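Local coordinates for transcriptional regulator (AraC-type DNA-binding domain-containing proteins) (Chromobacterium violaceum, PDB 3OIO), which probably binds specific DNA sequences to regulate transcription, and is represented here by its AraC-type DNA-binding domain with two helix-turn-helix motifs, at residues Gln39-Phe44 and Thr50-Tyr55; Arg65-Gln70 and Val76-Ala81; Thr93-Asn96 and Ile100-Arg103. All coordinates share one frame; numbering follows the deposited sequence. Where two conformers were deposited one is given.

Contact 1 of 3, residues Gln39-Phe44 and Thr50-Tyr55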
ATOM      1  N   GLN A  39       5.481 -17.328  -9.406  1.00 16.37           N
ATOM      2  CA  GLN A  39       4.051 -17.369  -9.713  1.00 16.48           C
ATOM      3  C   GLN A  39       3.311 -16.179  -9.130  1.00 15.33           C
ATOM      4  O   GLN A  39       2.413 -15.650  -9.769  1.00 16.79           O
ATOM      5  CB  GLN A  39       3.446 -18.657  -9.204  1.00 16.44           C
ATOM      6  CG  GLN A  39       3.912 -19.811 -10.069  1.00 18.78           C
ATOM      7  CD  GLN A  39       3.655 -21.167  -9.503  1.00 22.29           C
ATOM      8  OE1 GLN A  39       3.400 -21.366  -8.270  1.00 21.15           O
ATOM      9  NE2 GLN A  39       3.728 -22.158 -10.411  1.00 22.64           N
ATOM     10  N   LEU A  40       3.703 -15.734  -7.934  1.00 14.32           N
ATOM     11  CA  LEU A  40       3.040 -14.593  -7.333  1.00 13.50           C
ATOM     12  C   LEU A  40       3.340 -13.359  -8.193  1.00 15.26           C
ATOM     13  O   LEU A  40       2.451 -12.540  -8.486  1.00 14.99           O
ATOM     14  CB  LEU A  40       3.551 -14.361  -5.895  1.00 14.19           C
ATOM     15  CG  LEU A  40       2.812 -13.229  -5.148  1.00 13.99           C
ATOM     16  CD1 LEU A  40       1.342 -13.594  -4.850  1.00 17.68           C
ATOM     17  CD2 LEU A  40       3.582 -12.865  -3.867  1.00 16.38           C
ATOM     18  N   GLU A  41       4.599 -13.240  -8.609  1.00 16.15           N
ATOM     19  CA  GLU A  41       4.990 -12.111  -9.463  1.00 19.24           C
ATOM     20  C   GLU A  41       4.209 -12.134 -10.769  1.00 20.70           C
ATOM     21  O   GLU A  41       3.745 -11.074 -11.250  1.00 21.96           O
ATOM     22  CB  GLU A  41       6.502 -12.164  -9.722  1.00 18.72           C
ATOM     23  CG  GLU A  41       7.261 -11.728  -8.507  1.00 22.18           C
ATOM     24  CD  GLU A  41       8.719 -12.036  -8.552  1.00 27.77           C
ATOM     25  OE1 GLU A  41       9.150 -12.768  -9.457  1.00 30.79           O
ATOM     26  OE2 GLU A  41       9.434 -11.567  -7.650  1.00 30.68           O
ATOM     27  N   ARG A  42       4.048 -13.319 -11.353  0.50 21.62           N
ATOM     28  CA  ARG A  42       3.290 -13.433 -12.593  0.50 23.51           C
ATOM     29  C   ARG A  42       1.830 -12.997 -12.416  0.50 23.52           C
ATOM     30  O   ARG A  42       1.265 -12.324 -13.297  0.50 24.42           O
ATOM     31  CB  ARG A  42       3.398 -14.841 -13.194  0.50 24.64           C
ATOM     32  CG  ARG A  42       2.419 -15.083 -14.333  0.50 29.63           C
ATOM     33  CD  ARG A  42       2.263 -13.861 -15.221  0.50 37.75           C
ATOM     34  NE  ARG A  42       3.252 -13.817 -16.296  0.50 43.86           N
ATOM     35  CZ  ARG A  42       3.235 -14.624 -17.352  0.50 47.77           C
ATOM     36  NH1 ARG A  42       2.284 -15.543 -17.471  0.50 49.55           N
ATOM     37  NH2 ARG A  42       4.174 -14.521 -18.285  0.50 49.17           N
ATOM     38  N   LEU A  43       1.228 -13.345 -11.279  1.00 22.47           N
ATOM     39  CA  LEU A  43      -0.157 -12.943 -11.002  1.00 23.02           C
ATOM     40  C   LEU A  43      -0.264 -11.424 -10.948  1.00 23.20           C
ATOM     41  O   LEU A  43      -1.192 -10.827 -11.534  1.00 23.24           O
ATOM     42  CB  LEU A  43      -0.679 -13.563  -9.688  1.00 22.64           C
ATOM     43  CG  LEU A  43      -1.017 -15.050  -9.724  1.00 23.69           C
ATOM     44  CD1 LEU A  43      -1.077 -15.589  -8.307  1.00 24.49           C
ATOM     45  CD2 LEU A  43      -2.334 -15.279 -10.462  1.00 26.37           C
ATOM     46  N   PHE A  44       0.671 -10.786 -10.258  1.00 22.56           N
ATOM     47  CA  PHE A  44       0.592  -9.336 -10.090  1.00 22.81           C
ATOM     48  C   PHE A  44       0.856  -8.662 -11.399  1.00 25.44           C
ATOM     49  O   PHE A  44       0.175  -7.677 -11.741  1.00 25.22           O
ATOM     50  CB  PHE A  44       1.537  -8.837  -8.993  1.00 21.69           C
ATOM     51  CG  PHE A  44       0.910  -8.859  -7.625  1.00 18.92           C
ATOM     52  CD1 PHE A  44       0.272  -7.734  -7.110  1.00 19.24           C
ATOM     53  CD2 PHE A  44       0.927 -10.018  -6.873  1.00 18.72           C
ATOM     54  CE1 PHE A  44      -0.321  -7.759  -5.826  1.00 17.10           C
ATOM     55  CE2 PHE A  44       0.340 -10.058  -5.605  1.00 18.23           C
ATOM     56  CZ  PHE A  44      -0.298  -8.914  -5.085  1.00 16.84           C
ATOM     57  N   THR A  50       1.588  -4.803 -12.254  1.00 28.28           N
ATOM     58  CA  THR A  50       2.720  -4.294 -11.473  1.00 27.36           C
ATOM     59  C   THR A  50       3.424  -5.458 -10.772  1.00 26.54           C
ATOM     60  O   THR A  50       3.160  -6.611 -11.095  1.00 28.38           O
ATOM     61  CB  THR A  50       2.251  -3.196 -10.489  1.00 28.18           C
ATOM     62  OG1 THR A  50       3.389  -2.538  -9.911  1.00 27.38           O
ATOM     63  CG2 THR A  50       1.366  -3.784  -9.417  1.00 27.26           C
ATOM     64  N   VAL A  51       4.375  -5.168  -9.907  1.00 23.47           N
ATOM     65  CA  VAL A  51       5.034  -6.202  -9.139  1.00 21.41           C
ATOM     66  C   VAL A  51       4.510  -6.168  -7.713  1.00 18.07           C
ATOM     67  O   VAL A  51       3.994  -5.141  -7.262  1.00 17.88           O
ATOM     68  CB  VAL A  51       6.579  -6.098  -9.207  1.00 21.93           C
ATOM     69  CG1 VAL A  51       7.043  -6.216 -10.674  1.00 24.44           C
ATOM     70  CG2 VAL A  51       7.103  -4.802  -8.569  1.00 23.72           C
ATOM     71  N   PRO A  52       4.605  -7.290  -6.993  1.00 16.76           N
ATOM     72  CA  PRO A  52       3.981  -7.308  -5.663  1.00 15.36           C
ATOM     73  C   PRO A  52       4.461  -6.203  -4.705  1.00 14.79           C
ATOM     74  O   PRO A  52       3.634  -5.588  -4.021  1.00 14.78           O
ATOM     75  CB  PRO A  52       4.331  -8.727  -5.133  1.00 14.76           C
ATOM     76  CG  PRO A  52       4.511  -9.550  -6.369  1.00 16.14           C
ATOM     77  CD  PRO A  52       5.134  -8.612  -7.385  1.00 16.17           C
ATOM     78  N   SER A  53       5.754  -5.907  -4.687  1.00 15.92           N
ATOM     79  CA  SER A  53       6.298  -4.903  -3.766  1.00 15.88           C
ATOM     80  C   SER A  53       5.737  -3.515  -4.078  1.00 15.48           C
ATOM     81  O   SER A  53       5.496  -2.699  -3.173  1.00 15.96           O
ATOM     82  CB  SER A  53       7.828  -4.897  -3.822  1.00 16.89           C
ATOM     83  OG  SER A  53       8.244  -4.583  -5.127  1.00 19.66           O
ATOM     84  N   LYS A  54       5.523  -3.244  -5.354  1.00 15.43           N
ATOM     85  CA  LYS A  54       4.976  -1.933  -5.737  1.00 16.34           C
ATOM     86  C   LYS A  54       3.498  -1.812  -5.439  1.00 15.64           C
ATOM     87  O   LYS A  54       3.045  -0.746  -4.965  1.00 15.34           O
ATOM     88  CB  LYS A  54       5.310  -1.604  -7.190  1.00 17.56           C
ATOM     89  CG  LYS A  54       6.818  -1.337  -7.324  1.00 21.24           C
ATOM     90  CD  LYS A  54       7.234  -1.059  -8.762  1.00 27.38           C
ATOM     91  CE  LYS A  54       8.762  -0.870  -8.840  1.00 32.09           C
ATOM     92  NZ  LYS A  54       9.262  -0.480 -10.209  1.00 36.10           N
ATOM     93  N   TYR A  55       2.749  -2.908  -5.613  1.00 14.35           N
ATOM     94  CA  TYR A  55       1.350  -2.880  -5.207  1.00 14.57           C
ATOM     95  C   TYR A  55       1.271  -2.704  -3.669  1.00 13.56           C
ATOM     96  O   TYR A  55       0.420  -1.980  -3.148  1.00 14.31           O
ATOM     97  CB  TYR A  55       0.611  -4.165  -5.662  1.00 14.18           C
ATOM     98  CG  TYR A  55      -0.846  -4.087  -5.346  1.00 15.60           C
ATOM     99  CD1 TYR A  55      -1.750  -3.529  -6.245  1.00 17.13           C
ATOM    100  CD2 TYR A  55      -1.312  -4.506  -4.088  1.00 17.27           C
ATOM    101  CE1 TYR A  55      -3.115  -3.409  -5.907  1.00 20.06           C
ATOM    102  CE2 TYR A  55      -2.650  -4.383  -3.734  1.00 18.45           C
ATOM    103  CZ  TYR A  55      -3.551  -3.858  -4.655  1.00 19.83           C
ATOM    104  OH  TYR A  55      -4.878  -3.732  -4.305  1.00 24.68           O
TER
HETATM  105  O   HOH W   1       5.020  -8.909 -11.064  1.00 33.83           O
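Phe44 of helix 37-47 meets Pro52 and Tyr55 at the start of helix 52-70, where the first helix-turn-helix of the AraC-type domain passes into the long helix that links it to the second. The proline lies over a face of the phenyl ring. Its CA makes a CH-pi contact, 4.1 Å from the centroid of the Phe44 ring and only a little offset toward the rim, while its CG reaches Phe44 CD2 at 3.6 Å. A proline suits this first turn of a helix because it needs no N-H there and offers a rigid, greasy surface.

Tyr55 approaches the ring further round, its CB 3.7 Å from Phe44 CE1. The two aromatic planes are inclined at 55°, an oblique pairing. CB sits beside Phe44 CE1, and chi1 (-175°, CG anti to the backbone N) turns CG and CD2 toward the same atom. Glu41 also meets Pro52: its aliphatic part crosses the proline ring at about a right angle, Glu41 CG 3.9 Å from Pro52 CD, and its carboxylate is turned to a salt bridge with Arg37. Leu40 also touches Pro52, and Leu9 and Met16 of helix 7-17 add to the apolar surroundings of Phe44. The backbone fastens the corner: Thr50 N donates to Phe44 O at 3.2 Å, from 49° out of the carbonyl plane.

Contact 2 of 3, residues Arg65-Gln70 and Val76-Ala81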
ATOM      1  N   ARG A  65      -3.287   7.691   3.207  1.00 12.95           N
ATOM      2  CA  ARG A  65      -4.294   8.669   2.786  1.00 13.86           C
ATOM      3  C   ARG A  65      -5.503   8.633   3.728  1.00 15.59           C
ATOM      4  O   ARG A  65      -6.025   9.704   4.135  1.00 15.67           O
ATOM      5  CB  ARG A  65      -4.699   8.395   1.323  1.00 13.12           C
ATOM      6  CG  ARG A  65      -5.814   9.326   0.808  1.00 15.23           C
ATOM      7  CD  ARG A  65      -5.986   9.185  -0.686  1.00 18.76           C
ATOM      8  NE  ARG A  65      -7.047  10.058  -1.153  1.00 24.91           N
ATOM      9  CZ  ARG A  65      -8.344   9.704  -1.245  1.00 26.35           C
ATOM     10  NH1 ARG A  65      -8.731   8.479  -0.906  1.00 26.88           N
ATOM     11  NH2 ARG A  65      -9.263  10.585  -1.663  1.00 30.49           N
ATOM     12  N   GLN A  66      -5.969   7.422   4.058  0.50 16.22           N
ATOM     13  CA  GLN A  66      -7.055   7.269   5.021  0.50 17.98           C
ATOM     14  C   GLN A  66      -6.735   7.929   6.364  0.50 19.30           C
ATOM     15  O   GLN A  66      -7.589   8.619   6.931  0.50 20.15           O
ATOM     16  CB  GLN A  66      -7.466   5.782   5.184  0.50 17.91           C
ATOM     17  CG  GLN A  66      -8.035   5.135   3.892  0.50 17.60           C
ATOM     18  CD  GLN A  66      -8.258   3.612   3.991  0.50 20.11           C
ATOM     19  OE1 GLN A  66      -7.365   2.855   4.371  0.50 21.63           O
ATOM     20  NE2 GLN A  66      -9.431   3.170   3.605  0.50 23.14           N
ATOM     21  N   LEU A  67      -5.510   7.750   6.856  1.00 20.52           N
ATOM     22  CA  LEU A  67      -5.078   8.354   8.133  1.00 21.23           C
ATOM     23  C   LEU A  67      -4.941   9.893   8.051  1.00 21.68           C
ATOM     24  O   LEU A  67      -5.232  10.605   9.018  1.00 22.44           O
ATOM     25  CB  LEU A  67      -3.759   7.726   8.613  1.00 20.94           C
ATOM     26  CG  LEU A  67      -3.843   6.230   8.964  1.00 21.90           C
ATOM     27  CD1 LEU A  67      -2.428   5.691   9.218  1.00 23.76           C
ATOM     28  CD2 LEU A  67      -4.737   5.946  10.176  1.00 25.44           C
ATOM     29  N   LEU A  68      -4.531  10.389   6.893  1.00 19.11           N
ATOM     30  CA  LEU A  68      -4.436  11.823   6.664  1.00 18.93           C
ATOM     31  C   LEU A  68      -5.793  12.463   6.663  1.00 20.84           C
ATOM     32  O   LEU A  68      -5.940  13.632   7.068  1.00 21.31           O
ATOM     33  CB  LEU A  68      -3.747  12.100   5.340  1.00 17.36           C
ATOM     34  CG  LEU A  68      -2.221  11.828   5.426  1.00 16.17           C
ATOM     35  CD1 LEU A  68      -1.675  11.653   4.017  1.00 15.39           C
ATOM     36  CD2 LEU A  68      -1.474  12.971   6.175  1.00 17.70           C
ATOM     37  N   GLN A  69      -6.783  11.709   6.208  1.00 21.07           N
ATOM     38  CA  GLN A  69      -8.134  12.246   6.161  1.00 23.49           C
ATOM     39  C   GLN A  69      -8.875  12.122   7.497  1.00 25.99           C
ATOM     40  O   GLN A  69      -9.853  12.844   7.707  1.00 25.52           O
ATOM     41  CB  GLN A  69      -8.926  11.635   5.012  1.00 23.28           C
ATOM     42  CG  GLN A  69      -8.359  12.019   3.672  1.00 22.67           C
ATOM     43  CD  GLN A  69      -9.089  11.412   2.527  1.00 27.47           C
ATOM     44  OE1 GLN A  69      -9.641  10.311   2.621  1.00 31.14           O
ATOM     45  NE2 GLN A  69      -9.071  12.096   1.414  1.00 28.29           N
ATOM     46  N   GLN A  70      -8.381  11.274   8.413  1.00 29.50           N
ATOM     47  CA  GLN A  70      -9.092  11.001   9.681  1.00 32.54           C
ATOM     48  C   GLN A  70      -8.378  11.076  11.027  1.00 35.01           C
ATOM     49  O   GLN A  70      -8.968  10.704  12.046  1.00 37.75           O
ATOM     50  CB  GLN A  70      -9.730   9.634   9.601  1.00 33.18           C
ATOM     51  CG  GLN A  70     -10.428   9.426   8.290  1.00 34.63           C
ATOM     52  CD  GLN A  70     -11.011   8.067   8.162  1.00 40.08           C
ATOM     53  OE1 GLN A  70     -11.263   7.379   9.165  1.00 43.83           O
ATOM     54  NE2 GLN A  70     -11.263   7.654   6.926  1.00 43.39           N
ATOM     55  N   VAL A  76       4.747  12.506  10.333  1.00 33.99           N
ATOM     56  CA  VAL A  76       5.755  11.516  10.716  1.00 34.90           C
ATOM     57  C   VAL A  76       5.139  10.248  11.309  1.00 33.50           C
ATOM     58  O   VAL A  76       5.517   9.139  10.932  1.00 32.65           O
ATOM     59  CB  VAL A  76       6.879  12.125  11.636  1.00 36.56           C
ATOM     60  CG1 VAL A  76       7.885  11.034  12.116  1.00 39.38           C
ATOM     61  CG2 VAL A  76       7.621  13.233  10.864  1.00 39.49           C
ATOM     62  N   GLN A  77       4.183  10.432  12.213  0.50 32.86           N
ATOM     63  CA  GLN A  77       3.450   9.336  12.842  0.50 32.53           C
ATOM     64  C   GLN A  77       2.782   8.450  11.794  0.50 30.38           C
ATOM     65  O   GLN A  77       2.859   7.226  11.856  0.50 30.37           O
ATOM     66  CB  GLN A  77       2.384   9.919  13.773  0.50 34.00           C
ATOM     67  CG  GLN A  77       1.743   8.933  14.745  0.50 37.95           C
ATOM     68  CD  GLN A  77       1.057   9.638  15.912  0.50 42.08           C
ATOM     69  OE1 GLN A  77       1.086  10.868  16.025  0.50 43.69           O
ATOM     70  NE2 GLN A  77       0.427   8.860  16.776  0.50 43.50           N
ATOM     71  N   ILE A  78       2.122   9.085  10.830  1.00 28.00           N
ATOM     72  CA  ILE A  78       1.356   8.366   9.822  1.00 24.16           C
ATOM     73  C   ILE A  78       2.335   7.598   8.940  1.00 22.68           C
ATOM     74  O   ILE A  78       2.108   6.411   8.609  1.00 21.54           O
ATOM     75  CB  ILE A  78       0.468   9.310   8.986  1.00 23.29           C
ATOM     76  CG1 ILE A  78      -0.728   9.735   9.840  1.00 23.75           C
ATOM     77  CG2 ILE A  78      -0.026   8.610   7.685  1.00 21.25           C
ATOM     78  CD1 ILE A  78      -1.458  10.983   9.315  1.00 24.30           C
ATOM     79  N   GLY A  79       3.436   8.254   8.573  1.00 21.74           N
ATOM     80  CA  GLY A  79       4.466   7.557   7.763  1.00 20.81           C
ATOM     81  C   GLY A  79       4.947   6.313   8.496  1.00 21.62           C
ATOM     82  O   GLY A  79       5.050   5.242   7.898  1.00 21.02           O
ATOM     83  N   LEU A  80       5.228   6.427   9.787  1.00 23.50           N
ATOM     84  CA  LEU A  80       5.716   5.251  10.553  1.00 25.61           C
ATOM     85  C   LEU A  80       4.662   4.143  10.662  1.00 25.12           C
ATOM     86  O   LEU A  80       4.969   2.963  10.523  1.00 25.90           O
ATOM     87  CB  LEU A  80       6.156   5.676  11.977  1.00 28.18           C
ATOM     88  CG  LEU A  80       7.513   6.339  12.123  1.00 33.35           C
ATOM     89  CD1 LEU A  80       7.647   6.962  13.544  1.00 38.41           C
ATOM     90  CD2 LEU A  80       8.632   5.333  11.907  1.00 38.15           C
ATOM     91  N   ALA A  81       3.406   4.529  10.855  1.00 24.25           N
ATOM     92  CA  ALA A  81       2.298   3.574  10.955  1.00 24.07           C
ATOM     93  C   ALA A  81       2.038   2.824   9.658  1.00 23.73           C
ATOM     94  O   ALA A  81       1.387   1.781   9.663  1.00 25.22           O
ATOM     95  CB  ALA A  81       1.004   4.320  11.375  1.00 25.69           C
TER
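Leu67 and Leu68 of helix 52-70 hold Ile78 of helix 75-81 through apolar contacts alone. The Leu67 and Ile78 side chains pass antiparallel alongside one another, and the isoleucine straddles the leucine stem: Leu67 CB lies 3.8 Å from Ile78 CG1 and 3.9 Å from its CG2. The beta-branch makes this possible. CG1 is anti to the carbonyl carbon (chi1 -75°) and CG2 anti to the backbone N, and from CG1 the chain runs on to Ile78 CD1, which meets Leu68 CD2 at 3.7 Å. Ala81, one turn after Ile78, adds a looser touch: its methyl faces the other helix, with Ala81 CB 4.3 Å from Leu67 CD1.

The helices run nearly antiparallel, at 149° with axes 10.0 Å apart, as expected where the linker helix of an AraC-type domain turns back into the first helix of its second helix-turn-helix. Phe90 of helix 87-98 also packs on Ile78, and Tyr94 and Pro102 on Leu68.

Polar partners lie outside the interface. Near the C-terminal end of helix 52-70, Leu67 O accepts a hydrogen bond from Thr71 OG1 and Leu68 O one from Arg106 NE. At the start of the other helix, Gln77 N is hydrogen-bonded to Ser74 OG.

Contact 3 of 3, residues Thr93-Asn96 and Ile100-Arg103. With SO4 (sulfate ion), chain C.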
ATOM      1  N   THR A  93       7.283   9.801  -1.736  0.50 14.13           N
ATOM      2  CA  THR A  93       6.552   8.716  -2.437  0.50 13.73           C
ATOM      3  C   THR A  93       5.052   8.990  -2.501  0.50 13.58           C
ATOM      4  O   THR A  93       4.390   8.690  -3.507  0.50 13.80           O
ATOM      5  CB  THR A  93       6.798   7.311  -1.839  0.50 14.13           C
ATOM      6  OG1 THR A  93       6.377   7.271  -0.468  0.50 11.77           O
ATOM      7  CG2 THR A  93       8.278   6.945  -1.963  0.50 15.34           C
ATOM      8  N   TYR A  94       4.519   9.559  -1.425  1.00 13.03           N
ATOM      9  CA  TYR A  94       3.104   9.929  -1.406  1.00 13.47           C
ATOM     10  C   TYR A  94       2.832  10.944  -2.532  1.00 13.35           C
ATOM     11  O   TYR A  94       1.889  10.786  -3.301  1.00 13.25           O
ATOM     12  CB  TYR A  94       2.728  10.524  -0.037  1.00 12.17           C
ATOM     13  CG  TYR A  94       1.241  10.668   0.152  1.00 12.42           C
ATOM     14  CD1 TYR A  94       0.545  11.779  -0.391  1.00 11.50           C
ATOM     15  CD2 TYR A  94       0.499   9.660   0.823  1.00 12.62           C
ATOM     16  CE1 TYR A  94      -0.848  11.900  -0.224  1.00 10.32           C
ATOM     17  CE2 TYR A  94      -0.903   9.766   0.997  1.00 12.95           C
ATOM     18  CZ  TYR A  94      -1.567  10.870   0.453  1.00 11.72           C
ATOM     19  OH  TYR A  94      -2.917  10.956   0.589  1.00 13.16           O
ATOM     20  N   ARG A  95       3.663  11.975  -2.632  1.00 13.66           N
ATOM     21  CA  ARG A  95       3.472  12.994  -3.663  1.00 15.19           C
ATOM     22  C   ARG A  95       3.608  12.405  -5.083  1.00 15.22           C
ATOM     23  O   ARG A  95       2.866  12.772  -5.995  1.00 15.39           O
ATOM     24  CB  ARG A  95       4.456  14.149  -3.463  1.00 15.28           C
ATOM     25  CG  ARG A  95       4.305  15.251  -4.511  1.00 19.92           C
ATOM     26  CD  ARG A  95       5.412  16.294  -4.382  1.00 25.07           C
ATOM     27  NE  ARG A  95       5.256  17.296  -5.431  1.00 34.49           N
ATOM     28  CZ  ARG A  95       6.176  18.202  -5.743  1.00 39.31           C
ATOM     29  NH1 ARG A  95       7.348  18.212  -5.110  1.00 42.15           N
ATOM     30  NH2 ARG A  95       5.937  19.082  -6.711  1.00 43.26           N
ATOM     31  N   ASN A  96       4.566  11.513  -5.277  1.00 14.44           N
ATOM     32  CA  ASN A  96       4.707  10.886  -6.591  1.00 16.14           C
ATOM     33  C   ASN A  96       3.445  10.073  -6.959  1.00 15.30           C
ATOM     34  O   ASN A  96       3.004  10.045  -8.122  1.00 17.82           O
ATOM     35  CB  ASN A  96       5.929   9.963  -6.603  1.00 18.01           C
ATOM     36  CG  ASN A  96       6.093   9.251  -7.935  1.00 21.25           C
ATOM     37  OD1 ASN A  96       6.182   9.888  -8.969  1.00 24.36           O
ATOM     38  ND2 ASN A  96       6.099   7.924  -7.910  1.00 27.55           N
ATOM     39  N   ILE A 100      -0.173  15.022  -4.850  1.00 18.11           N
ATOM     40  CA  ILE A 100      -0.255  16.054  -3.817  1.00 19.08           C
ATOM     41  C   ILE A 100       0.530  15.552  -2.637  1.00 18.15           C
ATOM     42  O   ILE A 100       0.731  14.342  -2.482  1.00 16.78           O
ATOM     43  CB  ILE A 100      -1.695  16.400  -3.374  1.00 20.08           C
ATOM     44  CG1 ILE A 100      -2.418  15.196  -2.798  1.00 19.50           C
ATOM     45  CG2 ILE A 100      -2.508  17.029  -4.515  1.00 22.58           C
ATOM     46  CD1 ILE A 100      -3.777  15.650  -2.065  1.00 22.79           C
ATOM     47  N   THR A 101       0.958  16.467  -1.776  1.00 18.41           N
ATOM     48  CA  THR A 101       1.725  16.061  -0.618  1.00 18.13           C
ATOM     49  C   THR A 101       0.800  15.586   0.515  1.00 16.92           C
ATOM     50  O   THR A 101      -0.413  15.875   0.511  1.00 16.95           O
ATOM     51  CB  THR A 101       2.557  17.244  -0.069  1.00 19.36           C
ATOM     52  OG1 THR A 101       1.651  18.284   0.366  1.00 20.99           O
ATOM     53  CG2 THR A 101       3.528  17.766  -1.140  1.00 22.07           C
ATOM     54  N   PRO A 102       1.359  14.861   1.500  1.00 16.56           N
ATOM     55  CA  PRO A 102       0.532  14.481   2.653  1.00 16.57           C
ATOM     56  C   PRO A 102      -0.099  15.695   3.346  1.00 16.80           C
ATOM     57  O   PRO A 102      -1.274  15.633   3.731  1.00 16.11           O
ATOM     58  CB  PRO A 102       1.534  13.788   3.592  1.00 16.97           C
ATOM     59  CG  PRO A 102       2.541  13.125   2.632  1.00 16.95           C
ATOM     60  CD  PRO A 102       2.652  14.121   1.461  1.00 17.40           C
ATOM     61  N   ARG A 103       0.650  16.796   3.463  1.00 18.20           N
ATOM     62  CA  ARG A 103       0.120  17.997   4.105  1.00 19.16           C
ATOM     63  C   ARG A 103      -1.049  18.569   3.297  1.00 17.85           C
ATOM     64  O   ARG A 103      -2.067  19.005   3.882  1.00 18.37           O
ATOM     65  CB  ARG A 103       1.263  19.027   4.335  1.00 20.76           C
ATOM     66  CG  ARG A 103       0.903  20.300   5.047  1.00 29.34           C
ATOM     67  CD  ARG A 103       2.220  21.049   5.439  1.00 39.93           C
ATOM     68  NE  ARG A 103       2.771  20.600   6.739  1.00 47.64           N
ATOM     69  CZ  ARG A 103       3.731  19.685   6.910  1.00 49.58           C
ATOM     70  NH1 ARG A 103       4.307  19.087   5.875  1.00 52.15           N
ATOM     71  NH2 ARG A 103       4.122  19.363   8.135  1.00 52.66           N
TER
HETATM   72  S   SO4 C 402       2.796  17.954  11.028  1.00 44.52           S
HETATM   73  O1  SO4 C 402       4.059  17.620  10.315  1.00 44.10           O
HETATM   74  O2  SO4 C 402       1.802  16.863  10.878  1.00 42.05           O
HETATM   75  O3  SO4 C 402       2.997  18.054  12.489  1.00 46.05           O
HETATM   76  O4  SO4 C 402       2.311  19.222  10.459  1.00 44.86           O
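At the exit from helix 87-98, the helix that in AraC-type domains serves as the second recognition helix, Tyr94 and Arg95 pack against Ile100, Thr101 and Pro102, where the chain turns into helix 102-107. Tyr94 and Pro102 lie alongside, running opposite ways, with the proline CG 3.7 Å from the tyrosine CG. The ring edge is used as well: Ile100 O lies in the ring plane, 3.3 Å from Tyr94 CD1. That buried carbonyl has no hydrogen-bond partner in the model; beside the ring edge it meets a CA-H...O contact from Arg95 CA (3.3 Å, 155° at the hydrogen), a modest compensation. Tyrosine suits the place because its ring fills the apolar side, packing also on Leu61 of helix 52-70, while its OH is hydrogen-bonded to Glu105 OE1.

Arg95, extended from CG to NE, runs alongside Thr101, with its CD 4.0 Å from the threonine CG2. Arg103 points elsewhere. Its chain bends at chi3 (-86°) to bring NH2 to a sulfate, probably from the crystallisation liquor, 2.9 Å from the sulfate O4 in a hydrogen bond and with O1 near the guanidinium plane. Ile75 N is hydrogen-bonded to the same ion.

Thr101 OG1 caps a backbone N of the first turn of helix 102-107, and Glu104 OE1 is bonded to Thr101 N. With Pro102 directly after the N-cap, the reciprocal pair is consistent with a capping box at the start of a helix.

All three contacts are partly buried, and each joins helices that succeed one another. Contacts 1 and 3 are similar in design: in each, an aromatic residue of a helix that serves for recognition in AraC-type domains packs on the proline that starts the next helix. Contact 1 adds a direct backbone hydrogen bond across its corner, whereas contact 3 has a CH...O contact, a buried carbonyl and, at its solvent side, an arginine holding sulfate. Contact 2 is wholly aliphatic across its interface. It shares helix 52-70 with contact 1, but their centres lie 25 Å apart, on opposite sides of the chain's centre. Contacts 2 and 3 touch directly, so they form one continuous packed region around the second helix-turn-helix.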